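Local coordinates for protein hydroquinone dioxygenase small subunit (Pseudomonas sp., PDB 4ZXA) that forms the small, cupin-type subunit of a two-subunit dioxygenase that probably cleaves the ring of hydroquinone, at residues 63-68 against 145-150; 74-79 against 99-104; 80-85 against 149-154; 92-97 against 130-135. All blocks are in the same frame, centred on the assembly; numbering follows the deposited sequence.

In the fold
Three of the contacts can be read as successive steps through one cupin sandwich. Contact 1 and contact 3 share L149 and Q150 on strand 145-153, which has strand 61-69 on one side and strand 81-87 on the other; their centres are 9 Å apart. Contact 4, with its centre about 12 Å from that of contact 3, crosses from this sheet's strand 128-132 to the five-stranded sheet, and E81 O lies 2.8 Å from L132 N, a probable hydrogen bond between the two contacts. Contact 2 lies at one end of the sandwich, its centre about 10 Å from that of contact 4, where A77 probably bonds to G135. The large subunit packs against parts of all four.

Contact 1: residues 63-68 against 145-150; sequences VETLRA and PGVILQ
Strands 61-69 and 145-153 run antiparallel in the six-stranded sheet of the cupin sandwich, and residues 63-68 pair with 145-150 near the chain's centre. Six backbone hydrogen bonds join E64 with Q150, L66 with I148 and A68 with G146; the shortest, from L66 N to I148 O, is 2.7 Å, while that from A68 N to G146 O is more bent, at 144°. T65 faces L149, and R67 faces V147, in the non-hydrogen-bonded pairs between. On the face carrying L66, the L66 and I148 CB atoms meet at 4.0 Å, and A68 CB rests 3.9 Å from I148 CD1. E64 and Q150 lie side by side, E64 OE1 3.9 Å from Q150 CG and the carboxylate and amide planes 47° apart; E64 OE2 turns to S158 and Q150 NE2 to Y138. On the face carrying L149, its CD2 is touched at 3.6 Å by V63 CG1, anti to the backbone N (chi1 172°). R67 NH2 lies 3.8 Å from P145 CB, obliquely to the guanidinium plane, and NE forms a salt bridge with E69. Strand 136-142 of the second sheet packs over L66, A68 and I148, whereas helix 40-45 lies against T65, V147 and L149.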
loop_
_atom_site.group_PDB
_atom_site.type_symbol
_atom_site.label_atom_id
_atom_site.label_comp_id
_atom_site.label_asym_id
_atom_site.label_seq_id
_atom_site.Cartn_x
_atom_site.Cartn_y
_atom_site.Cartn_z
ATOM N N VAL A 63 26.917 23.896 -1.352
ATOM C CA VAL A 63 25.901 24.685 -0.683
ATOM C C VAL A 63 26.530 25.237 0.591
ATOM O O VAL A 63 26.981 24.480 1.450
ATOM C CB VAL A 63 24.650 23.879 -0.363
ATOM C CG1 VAL A 63 23.716 24.698 0.512
ATOM C CG2 VAL A 63 23.956 23.485 -1.653
ATOM N N GLU A 64 26.599 26.560 0.673
ATOM C CA GLU A 64 27.178 27.243 1.825
ATOM C C GLU A 64 26.086 27.853 2.705
ATOM O O GLU A 64 25.048 28.316 2.208
ATOM C CB GLU A 64 28.148 28.345 1.373
ATOM C CG GLU A 64 29.364 27.851 0.620
ATOM C CD GLU A 64 30.094 28.982 -0.079
ATOM O OE1 GLU A 64 29.472 30.053 -0.272
ATOM O OE2 GLU A 64 31.287 28.803 -0.436
ATOM N N THR A 65 26.328 27.821 4.013
ATOM C CA THR A 65 25.478 28.489 4.989
ATOM C C THR A 65 26.201 29.721 5.524
ATOM O O THR A 65 27.330 29.624 6.004
ATOM C CB THR A 65 25.102 27.553 6.170
ATOM O OG1 THR A 65 24.321 26.455 5.684
ATOM C CG2 THR A 65 24.276 28.305 7.209
ATOM N N LEU A 66 25.571 30.884 5.412
ATOM C CA LEU A 66 26.152 32.108 5.972
ATOM C C LEU A 66 25.326 32.666 7.128
ATOM O O LEU A 66 24.081 32.751 7.055
ATOM C CB LEU A 66 26.325 33.201 4.910
ATOM C CG LEU A 66 27.388 33.021 3.829
ATOM C CD1 LEU A 66 27.022 31.868 2.907
ATOM C CD2 LEU A 66 27.547 34.307 3.034
ATOM N N ARG A 67 26.029 33.053 8.190
ATOM C CA ARG A 67 25.411 33.809 9.264
ATOM C C ARG A 67 25.424 35.285 8.876
ATOM O O ARG A 67 26.478 35.925 8.866
ATOM C CB ARG A 67 26.155 33.590 10.584
ATOM C CG ARG A 67 25.511 34.277 11.779
ATOM C CD ARG A 67 26.427 34.324 13.005
ATOM N NE ARG A 67 25.861 35.229 13.998
ATOM C CZ ARG A 67 24.919 34.877 14.863
ATOM N NH1 ARG A 67 24.479 33.620 14.873
ATOM N NH2 ARG A 67 24.427 35.770 15.720
ATOM N N ALA A 68 24.256 35.820 8.540
ATOM C CA ALA A 68 24.149 37.227 8.176
ATOM C C ALA A 68 24.040 38.108 9.431
ATOM O O ALA A 68 23.027 38.095 10.143
ATOM C CB ALA A 68 22.953 37.443 7.251
ATOM N N PRO A 145 20.471 39.269 13.232
ATOM C CA PRO A 145 21.054 37.985 12.831
ATOM C C PRO A 145 20.086 37.177 11.961
ATOM O O PRO A 145 18.918 36.990 12.317
ATOM C CB PRO A 145 21.296 37.273 14.174
ATOM C CG PRO A 145 21.340 38.373 15.199
ATOM C CD PRO A 145 20.364 39.401 14.695
ATOM N N GLY A 146 20.579 36.710 10.819
ATOM C CA GLY A 146 19.788 35.888 9.925
ATOM C C GLY A 146 20.639 34.795 9.305
ATOM O O GLY A 146 21.820 34.664 9.620
ATOM N N VAL A 147 20.033 34.022 8.406
ATOM C CA VAL A 147 20.710 32.915 7.747
ATOM C C VAL A 147 20.583 32.989 6.221
ATOM O O VAL A 147 19.472 33.119 5.694
ATOM C CB VAL A 147 20.147 31.581 8.239
ATOM C CG1 VAL A 147 20.851 30.449 7.556
ATOM C CG2 VAL A 147 20.288 31.461 9.758
ATOM N N ILE A 148 21.723 32.931 5.526
ATOM C CA ILE A 148 21.749 32.927 4.059
ATOM C C ILE A 148 22.268 31.591 3.521
ATOM O O ILE A 148 23.343 31.124 3.931
ATOM C CB ILE A 148 22.684 34.010 3.480
ATOM C CG1 ILE A 148 22.330 35.406 4.000
ATOM C CG2 ILE A 148 22.657 33.973 1.960
ATOM C CD1 ILE A 148 23.294 36.502 3.522
ATOM N N LEU A 149 21.511 30.981 2.605
ATOM C CA LEU A 149 21.980 29.807 1.881
ATOM C C LEU A 149 22.515 30.258 0.540
ATOM O O LEU A 149 21.806 30.916 -0.238
ATOM C CB LEU A 149 20.848 28.810 1.643
ATOM C CG LEU A 149 20.599 27.715 2.673
ATOM C CD1 LEU A 149 19.340 26.949 2.314
ATOM C CD2 LEU A 149 21.758 26.772 2.732
ATOM N N GLN A 150 23.760 29.901 0.264
ATOM C CA GLN A 150 24.364 30.266 -1.004
ATOM C C GLN A 150 24.685 29.031 -1.850
ATOM O O GLN A 150 25.374 28.112 -1.392
ATOM C CB GLN A 150 25.627 31.108 -0.774
ATOM C CG GLN A 150 26.351 31.485 -2.055
ATOM C CD GLN A 150 26.963 32.885 -2.008
ATOM O OE1 GLN A 150 26.569 33.730 -1.194
ATOM N NE2 GLN A 150 27.925 33.139 -2.900
#

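Contact 2: residues 74-79 against 99-104; sequences WFTAAH and APSKHG
A78 points its methyl group into the curve of the 99-104 loop, where three backbone carbonyl oxygens approach it: CB lies 3.4 Å from G104 O, 3.5 Å from S101 O and 3.6 Å from H103 O. This methyl among carbonyls is the centre of a contact made without a hydrogen bond between the segments; beside it S101 faces back from the loop, its CB 4.0 Å from A78 CB. T76 turns CG2 to the S101 hydroxyl, with 3.8 Å between CG2 and OG. The rotation explains the choice: OG1 stands anti to the backbone N (chi1 -158°) and bonds to S136 O, which leaves CG2 to the loop. H79 presents the edge of its imidazole, CD2 lying 3.9 Å from G104 O with that oxygen near the ring plane; its NE2 is hydrogen-bonded to G106 N, and A77 CB sits over the centre of one ring face. G104 has backbone angles at which a CB would press on H103 O. The loop flanks the end of the cupin sandwich, beside strand 71-76, which runs between strands 108-109 and 136-142 in the five-stranded sheet, while the H79 ring also touches T152 and I153 of strand 145-153.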
loop_
_atom_site.group_PDB
_atom_site.type_symbol
_atom_site.label_atom_id
_atom_site.label_comp_id
_atom_site.label_asym_id
_atom_site.label_seq_id
_atom_site.Cartn_x
_atom_site.Cartn_y
_atom_site.Cartn_z
ATOM N N TRP A 74 32.653 42.822 0.158
ATOM C CA TRP A 74 32.243 42.689 -1.237
ATOM C C TRP A 74 32.702 41.334 -1.814
ATOM O O TRP A 74 33.883 40.959 -1.718
ATOM C CB TRP A 74 32.798 43.816 -2.107
ATOM C CG TRP A 74 32.156 45.157 -1.948
ATOM C CD1 TRP A 74 32.669 46.238 -1.277
ATOM C CD2 TRP A 74 30.901 45.589 -2.503
ATOM N NE1 TRP A 74 31.807 47.306 -1.376
ATOM C CE2 TRP A 74 30.718 46.939 -2.124
ATOM C CE3 TRP A 74 29.911 44.967 -3.274
ATOM C CZ2 TRP A 74 29.590 47.674 -2.492
ATOM C CZ3 TRP A 74 28.791 45.702 -3.640
ATOM C CH2 TRP A 74 28.640 47.040 -3.248
ATOM N N PHE A 75 31.755 40.613 -2.413
ATOM C CA PHE A 75 32.005 39.295 -2.995
ATOM C C PHE A 75 31.870 39.361 -4.516
ATOM O O PHE A 75 31.142 40.202 -5.055
ATOM C CB PHE A 75 30.985 38.282 -2.478
ATOM C CG PHE A 75 31.091 37.991 -1.017
ATOM C CD1 PHE A 75 32.250 37.449 -0.485
ATOM C CD2 PHE A 75 30.015 38.219 -0.178
ATOM C CE1 PHE A 75 32.339 37.150 0.871
ATOM C CE2 PHE A 75 30.088 37.923 1.177
ATOM C CZ PHE A 75 31.249 37.390 1.706
ATOM N N THR A 76 32.551 38.461 -5.210
ATOM C CA THR A 76 32.360 38.364 -6.643
ATOM C C THR A 76 32.742 36.976 -7.171
ATOM O O THR A 76 33.491 36.230 -6.528
ATOM C CB THR A 76 33.188 39.432 -7.377
ATOM O OG1 THR A 76 32.638 39.668 -8.685
ATOM C CG2 THR A 76 34.656 38.985 -7.479
ATOM N N ALA A 77 32.233 36.641 -8.350
ATOM C CA ALA A 77 32.599 35.387 -8.993
ATOM C C ALA A 77 32.507 35.525 -10.497
ATOM O O ALA A 77 31.913 36.476 -11.002
ATOM C CB ALA A 77 31.711 34.240 -8.507
ATOM N N ALA A 78 33.090 34.561 -11.204
ATOM C CA ALA A 78 33.106 34.583 -12.657
ATOM C C ALA A 78 31.868 33.907 -13.231
ATOM O O ALA A 78 31.641 33.937 -14.436
ATOM C CB ALA A 78 34.377 33.919 -13.186
ATOM N N HIS A 79 31.067 33.295 -12.365
ATOM C CA HIS A 79 29.836 32.623 -12.801
ATOM C C HIS A 79 28.669 33.031 -11.915
ATOM O O HIS A 79 28.870 33.603 -10.852
ATOM C CB HIS A 79 30.024 31.122 -12.719
ATOM C CG HIS A 79 30.474 30.668 -11.374
ATOM N ND1 HIS A 79 29.637 30.646 -10.278
ATOM C CD2 HIS A 79 31.686 30.253 -10.932
ATOM C CE1 HIS A 79 30.309 30.218 -9.226
ATOM N NE2 HIS A 79 31.557 29.979 -9.593
ATOM N N ALA A 99 35.753 45.716 -14.594
ATOM C CA ALA A 99 36.600 44.594 -14.998
ATOM C C ALA A 99 36.230 43.301 -14.250
ATOM O O ALA A 99 36.904 42.921 -13.292
ATOM C CB ALA A 99 38.061 44.937 -14.750
ATOM N N PRO A 100 35.160 42.618 -14.693
ATOM C CA PRO A 100 34.678 41.383 -14.053
ATOM C C PRO A 100 35.675 40.224 -14.136
ATOM O O PRO A 100 36.416 40.115 -15.119
ATOM C CB PRO A 100 33.439 41.025 -14.880
ATOM C CG PRO A 100 33.072 42.256 -15.622
ATOM C CD PRO A 100 34.344 42.990 -15.861
ATOM N N SER A 101 35.690 39.351 -13.132
ATOM C CA SER A 101 36.442 38.097 -13.270
ATOM C C SER A 101 35.869 37.363 -14.480
ATOM O O SER A 101 34.653 37.158 -14.569
ATOM C CB SER A 101 36.300 37.213 -12.029
ATOM O OG SER A 101 36.119 37.978 -10.849
ATOM N N LYS A 102 36.734 36.989 -15.418
ATOM C CA LYS A 102 36.311 36.303 -16.642
ATOM C C LYS A 102 36.485 34.794 -16.546
ATOM O O LYS A 102 35.785 34.046 -17.215
ATOM C CB LYS A 102 37.103 36.822 -17.847
ATOM C CG LYS A 102 36.595 38.121 -18.406
ATOM C CD LYS A 102 35.113 38.009 -18.700
ATOM C CE LYS A 102 34.588 39.276 -19.358
ATOM N NZ LYS A 102 33.132 39.168 -19.643
ATOM N N HIS A 103 37.433 34.357 -15.725
ATOM C CA HIS A 103 37.779 32.942 -15.609
ATOM C C HIS A 103 37.782 32.516 -14.147
ATOM O O HIS A 103 37.949 33.348 -13.251
ATOM C CB HIS A 103 39.165 32.677 -16.225
ATOM C CG HIS A 103 39.380 33.360 -17.547
ATOM N ND1 HIS A 103 38.630 33.075 -18.667
ATOM C CD2 HIS A 103 40.252 34.327 -17.918
ATOM C CE1 HIS A 103 39.030 33.833 -19.674
ATOM N NE2 HIS A 103 40.014 34.601 -19.246
ATOM N N GLY A 104 37.594 31.222 -13.899
ATOM C CA GLY A 104 37.713 30.689 -12.550
ATOM C C GLY A 104 36.386 30.396 -11.884
ATOM O O GLY A 104 35.319 30.714 -12.401
#

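Contact 3: residues 80-85 against 149-154; sequences DEFAIV and LQQTIK
E81 stands at the start of strand 81-87, just before its first paired residue, and its side chain crosses to meet T152 and Q150 of antiparallel strand 145-153, adjacent in the six-stranded sheet of the cupin sandwich. CB begins 3.8 Å from Q151 O. CG, anti to the carbonyl carbon (chi1 -71°), passes 3.2 Å from T152 OG1, and the two side chains then run alongside each other. At the tip OE2 accepts the T152 hydroxyl, OG1 standing 2.8 Å away on the anti lone pair, and a weak, bent bond from Q150 NE2 at 3.1 Å. The Q150 amide stands nearly perpendicular to the carboxylate, the planes 88° apart. OE1, the other oxygen, is hydrogen-bonded to Y138, whose hydroxyl also bonds Q150 NE2, so the buried carboxylate is gripped from several directions. Replacing E81 with alanine removes both oxygens and would probably leave T152 OG1 without its acceptor and Y138 and Q150 less firmly fixed. Behind this polar cluster, backbone bonds pair F82 with Q151 and I84 with L149; I84 N to L149 O is the shortest at 2.7 Å. On the face holding F82 the large subunit takes over: V237 of that chain packs on F82 and L219 on I84. Q151 OE1, bonded to S236 of the large subunit, lies 3.1 Å from F82 CD2, with ring and amide planes 38° apart.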
loop_
_atom_site.group_PDB
_atom_site.type_symbol
_atom_site.label_atom_id
_atom_site.label_comp_id
_atom_site.label_asym_id
_atom_site.label_seq_id
_atom_site.Cartn_x
_atom_site.Cartn_y
_atom_site.Cartn_z
ATOM N N ASP A 80 27.451 32.741 -12.344
ATOM C CA ASP A 80 26.280 32.975 -11.501
ATOM C C ASP A 80 26.344 32.267 -10.142
ATOM O O ASP A 80 26.876 31.151 -10.016
ATOM C CB ASP A 80 25.022 32.522 -12.218
ATOM C CG ASP A 80 24.674 33.404 -13.392
ATOM O OD1 ASP A 80 25.079 34.579 -13.378
ATOM O OD2 ASP A 80 23.984 32.924 -14.321
ATOM N N GLU A 81 25.786 32.929 -9.130
ATOM C CA GLU A 81 25.577 32.356 -7.797
ATOM C C GLU A 81 24.162 32.698 -7.362
ATOM O O GLU A 81 23.498 33.537 -7.976
ATOM C CB GLU A 81 26.572 32.932 -6.786
ATOM C CG GLU A 81 27.997 32.460 -6.970
ATOM C CD GLU A 81 28.993 33.328 -6.222
ATOM O OE1 GLU A 81 29.002 34.556 -6.456
ATOM O OE2 GLU A 81 29.773 32.789 -5.402
ATOM N N PHE A 82 23.689 32.062 -6.302
ATOM C CA PHE A 82 22.348 32.358 -5.834
ATOM C C PHE A 82 22.304 32.408 -4.320
ATOM O O PHE A 82 23.084 31.735 -3.653
ATOM C CB PHE A 82 21.379 31.303 -6.349
ATOM C CG PHE A 82 21.332 31.205 -7.836
ATOM C CD1 PHE A 82 20.450 31.989 -8.564
ATOM C CD2 PHE A 82 22.180 30.340 -8.515
ATOM C CE1 PHE A 82 20.397 31.905 -9.953
ATOM C CE2 PHE A 82 22.148 30.253 -9.898
ATOM C CZ PHE A 82 21.250 31.034 -10.625
ATOM N N ALA A 83 21.395 33.205 -3.775
ATOM C CA ALA A 83 21.254 33.301 -2.324
ATOM C C ALA A 83 19.796 33.151 -1.938
ATOM O O ALA A 83 18.917 33.782 -2.552
ATOM C CB ALA A 83 21.800 34.627 -1.816
ATOM N N ILE A 84 19.548 32.292 -0.947
ATOM C CA ILE A 84 18.225 32.156 -0.334
ATOM C C ILE A 84 18.291 32.616 1.105
ATOM O O ILE A 84 19.088 32.104 1.896
ATOM C CB ILE A 84 17.752 30.692 -0.259
ATOM C CG1 ILE A 84 18.066 29.936 -1.551
ATOM C CG2 ILE A 84 16.255 30.631 0.104
ATOM C CD1 ILE A 84 16.992 30.041 -2.554
ATOM N N VAL A 85 17.441 33.564 1.464
ATOM C CA VAL A 85 17.368 33.994 2.851
ATOM C C VAL A 85 16.471 33.051 3.633
ATOM O O VAL A 85 15.270 32.976 3.384
ATOM C CB VAL A 85 16.833 35.418 2.960
ATOM C CG1 VAL A 85 16.517 35.753 4.424
ATOM C CG2 VAL A 85 17.843 36.381 2.373
ATOM N N LEU A 149 21.511 30.981 2.605
ATOM C CA LEU A 149 21.980 29.807 1.881
ATOM C C LEU A 149 22.515 30.258 0.540
ATOM O O LEU A 149 21.806 30.916 -0.238
ATOM C CB LEU A 149 20.848 28.810 1.643
ATOM C CG LEU A 149 20.599 27.715 2.673
ATOM C CD1 LEU A 149 19.340 26.949 2.314
ATOM C CD2 LEU A 149 21.758 26.772 2.732
ATOM N N GLN A 150 23.760 29.901 0.264
ATOM C CA GLN A 150 24.364 30.266 -1.004
ATOM C C GLN A 150 24.685 29.031 -1.850
ATOM O O GLN A 150 25.374 28.112 -1.392
ATOM C CB GLN A 150 25.627 31.108 -0.774
ATOM C CG GLN A 150 26.351 31.485 -2.055
ATOM C CD GLN A 150 26.963 32.885 -2.008
ATOM O OE1 GLN A 150 26.569 33.730 -1.194
ATOM N NE2 GLN A 150 27.925 33.139 -2.900
ATOM N N GLN A 151 24.176 29.030 -3.079
ATOM C CA GLN A 151 24.506 28.021 -4.077
ATOM C C GLN A 151 25.661 28.496 -4.960
ATOM O O GLN A 151 25.545 29.495 -5.672
ATOM C CB GLN A 151 23.285 27.730 -4.940
ATOM C CG GLN A 151 23.550 26.795 -6.106
ATOM C CD GLN A 151 22.385 26.799 -7.069
ATOM O OE1 GLN A 151 21.571 27.725 -7.050
ATOM N NE2 GLN A 151 22.287 25.770 -7.912
ATOM N N THR A 152 26.775 27.778 -4.921
ATOM C CA THR A 152 27.957 28.237 -5.640
ATOM C C THR A 152 28.959 27.102 -5.864
ATOM O O THR A 152 28.579 25.929 -5.849
ATOM C CB THR A 152 28.625 29.447 -4.911
ATOM O OG1 THR A 152 29.656 30.005 -5.738
ATOM C CG2 THR A 152 29.210 29.028 -3.559
ATOM N N ILE A 153 30.232 27.448 -6.057
ATOM C CA ILE A 153 31.276 26.456 -6.287
ATOM C C ILE A 153 32.394 26.612 -5.265
ATOM O O ILE A 153 32.770 27.725 -4.933
ATOM C CB ILE A 153 31.841 26.599 -7.715
ATOM C CG1 ILE A 153 30.706 26.414 -8.733
ATOM C CG2 ILE A 153 33.007 25.632 -7.952
ATOM C CD1 ILE A 153 31.132 26.553 -10.188
ATOM N N LYS A 154 32.921 25.500 -4.760
ATOM C CA LYS A 154 33.979 25.548 -3.746
ATOM C C LYS A 154 35.072 26.513 -4.194
ATOM O O LYS A 154 35.576 26.408 -5.315
ATOM C CB LYS A 154 34.572 24.157 -3.495
ATOM C CG LYS A 154 34.908 23.848 -2.031
ATOM C CD LYS A 154 36.399 23.750 -1.827
ATOM C CE LYS A 154 36.899 22.326 -1.785
ATOM N NZ LYS A 154 36.569 21.693 -0.494
#

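Contact 4: residues 92-97 against 130-135; sequences VEFLKL and CLLPAG
The F94 phenyl ring is the flat group of this contact, and its CE1 and CZ atoms reach the end of strand 128-132 and P133 just beyond it. C130 SG lies at the ring edge, near its plane, 4.1 Å from CZ; L131 O, L132 CD2 and P133 CD approach obliquely. CE1 lies 3.7 Å from both L131 O and P133 CD and 3.8 Å from L132 CD2. The ring is delivered by a CG anti to the carbonyl carbon (chi1 -67°), and the L132 and P133 side chains cross that of F94 at about a right angle. L132 CD2 also touches V92 CG1, at 4.2 Å, so this methyl fits between two residues of strand 89-97. A leucine in place of F94 would probably fall short of C130 and P133, opening a gap between the two strands. Further along, the contact passes to the backbone: G135 O lies 3.6 Å from L97 N and 3.9 Å from L97 CB, and G135 has a positive phi of 84°, which favours glycine. Around the ring, Y138 and V122 of the same chain and L214 of the large subunit also pack against it, and C130 pairs with a strand of that subunit, continuing the sheet across the interface. The strand axes lie 9.9 Å apart and 37° from parallel, as befits facing sheets packed through their side chains, the arrangement of the cupin beta-sandwich.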
loop_
_atom_site.group_PDB
_atom_site.type_symbol
_atom_site.label_atom_id
_atom_site.label_comp_id
_atom_site.label_asym_id
_atom_site.label_seq_id
_atom_site.Cartn_x
_atom_site.Cartn_y
_atom_site.Cartn_z
ATOM N N VAL A 92 20.948 43.301 -0.118
ATOM C CA VAL A 92 22.055 42.909 -0.984
ATOM C C VAL A 92 22.367 44.046 -1.960
ATOM O O VAL A 92 21.512 44.414 -2.773
ATOM C CB VAL A 92 21.742 41.579 -1.758
ATOM C CG1 VAL A 92 22.963 41.092 -2.537
ATOM C CG2 VAL A 92 21.258 40.487 -0.800
ATOM N N GLU A 93 23.579 44.600 -1.866
ATOM C CA GLU A 93 24.019 45.688 -2.746
ATOM C C GLU A 93 24.754 45.140 -3.962
ATOM O O GLU A 93 25.592 44.249 -3.825
ATOM C CB GLU A 93 24.991 46.612 -2.022
ATOM C CG GLU A 93 24.393 47.521 -0.979
ATOM C CD GLU A 93 25.454 48.079 -0.031
ATOM O OE1 GLU A 93 26.430 48.705 -0.508
ATOM O OE2 GLU A 93 25.317 47.873 1.194
ATOM N N PHE A 94 24.487 45.710 -5.136
ATOM C CA PHE A 94 25.083 45.216 -6.377
ATOM C C PHE A 94 25.879 46.271 -7.139
ATOM O O PHE A 94 25.354 47.332 -7.478
ATOM C CB PHE A 94 23.994 44.664 -7.311
ATOM C CG PHE A 94 23.320 43.421 -6.803
ATOM C CD1 PHE A 94 23.837 42.165 -7.095
ATOM C CD2 PHE A 94 22.167 43.507 -6.044
ATOM C CE1 PHE A 94 23.210 41.010 -6.631
ATOM C CE2 PHE A 94 21.534 42.363 -5.570
ATOM C CZ PHE A 94 22.054 41.113 -5.863
ATOM N N LEU A 95 27.137 45.958 -7.430
ATOM C CA LEU A 95 27.964 46.760 -8.328
ATOM C C LEU A 95 28.269 46.010 -9.622
ATOM O O LEU A 95 28.703 44.853 -9.577
ATOM C CB LEU A 95 29.296 47.061 -7.661
ATOM C CG LEU A 95 29.327 48.200 -6.665
ATOM C CD1 LEU A 95 30.699 48.230 -6.026
ATOM C CD2 LEU A 95 29.017 49.482 -7.408
ATOM N N LYS A 96 28.066 46.664 -10.766
ATOM C CA LYS A 96 28.524 46.113 -12.039
ATOM C C LYS A 96 29.983 46.465 -12.281
ATOM O O LYS A 96 30.293 47.570 -12.720
ATOM C CB LYS A 96 27.687 46.615 -13.216
ATOM C CG LYS A 96 28.063 45.932 -14.537
ATOM C CD LYS A 96 27.298 46.512 -15.713
ATOM C CE LYS A 96 26.613 45.418 -16.519
ATOM N NZ LYS A 96 25.830 45.983 -17.654
ATOM N N LEU A 97 30.870 45.515 -12.001
ATOM C CA LEU A 97 32.309 45.739 -12.132
ATOM C C LEU A 97 32.734 46.196 -13.534
ATOM O O LEU A 97 32.228 45.690 -14.536
ATOM C CB LEU A 97 33.075 44.480 -11.744
ATOM C CG LEU A 97 32.991 44.063 -10.282
ATOM C CD1 LEU A 97 33.693 42.742 -10.083
ATOM C CD2 LEU A 97 33.640 45.127 -9.421
ATOM N N CYS A 130 17.487 35.568 -4.582
ATOM C CA CYS A 130 17.924 36.455 -5.636
ATOM C C CYS A 130 19.073 35.836 -6.429
ATOM O O CYS A 130 19.816 34.984 -5.925
ATOM C CB CYS A 130 18.332 37.828 -5.076
ATOM S SG CYS A 130 19.971 37.864 -4.343
ATOM N N LEU A 131 19.204 36.279 -7.676
ATOM C CA LEU A 131 20.362 35.963 -8.509
ATOM C C LEU A 131 21.564 36.839 -8.105
ATOM O O LEU A 131 21.423 38.032 -7.841
ATOM C CB LEU A 131 20.012 36.175 -9.992
ATOM C CG LEU A 131 21.097 36.281 -11.076
ATOM C CD1 LEU A 131 21.935 35.011 -11.189
ATOM C CD2 LEU A 131 20.453 36.591 -12.412
ATOM N N LEU A 132 22.735 36.223 -8.028
ATOM C CA LEU A 132 23.982 36.948 -7.874
ATOM C C LEU A 132 24.724 36.864 -9.207
ATOM O O LEU A 132 25.536 35.963 -9.412
ATOM C CB LEU A 132 24.812 36.330 -6.752
ATOM C CG LEU A 132 24.066 36.276 -5.414
ATOM C CD1 LEU A 132 24.821 35.418 -4.409
ATOM C CD2 LEU A 132 23.816 37.683 -4.856
ATOM N N PRO A 133 24.445 37.812 -10.117
ATOM C CA PRO A 133 24.904 37.763 -11.513
ATOM C C PRO A 133 26.423 37.680 -11.610
ATOM O O PRO A 133 27.135 38.358 -10.847
ATOM C CB PRO A 133 24.435 39.099 -12.100
ATOM C CG PRO A 133 23.421 39.637 -11.119
ATOM C CD PRO A 133 23.819 39.099 -9.777
ATOM N N ALA A 134 26.912 36.860 -12.540
ATOM C CA ALA A 134 28.341 36.760 -12.765
ATOM C C ALA A 134 28.874 38.105 -13.233
ATOM O O ALA A 134 28.246 38.780 -14.060
ATOM C CB ALA A 134 28.657 35.672 -13.800
ATOM N N GLY A 135 30.032 38.489 -12.702
ATOM C CA GLY A 135 30.687 39.712 -13.120
ATOM C C GLY A 135 30.149 40.934 -12.395
ATOM O O GLY A 135 30.242 42.081 -12.877
#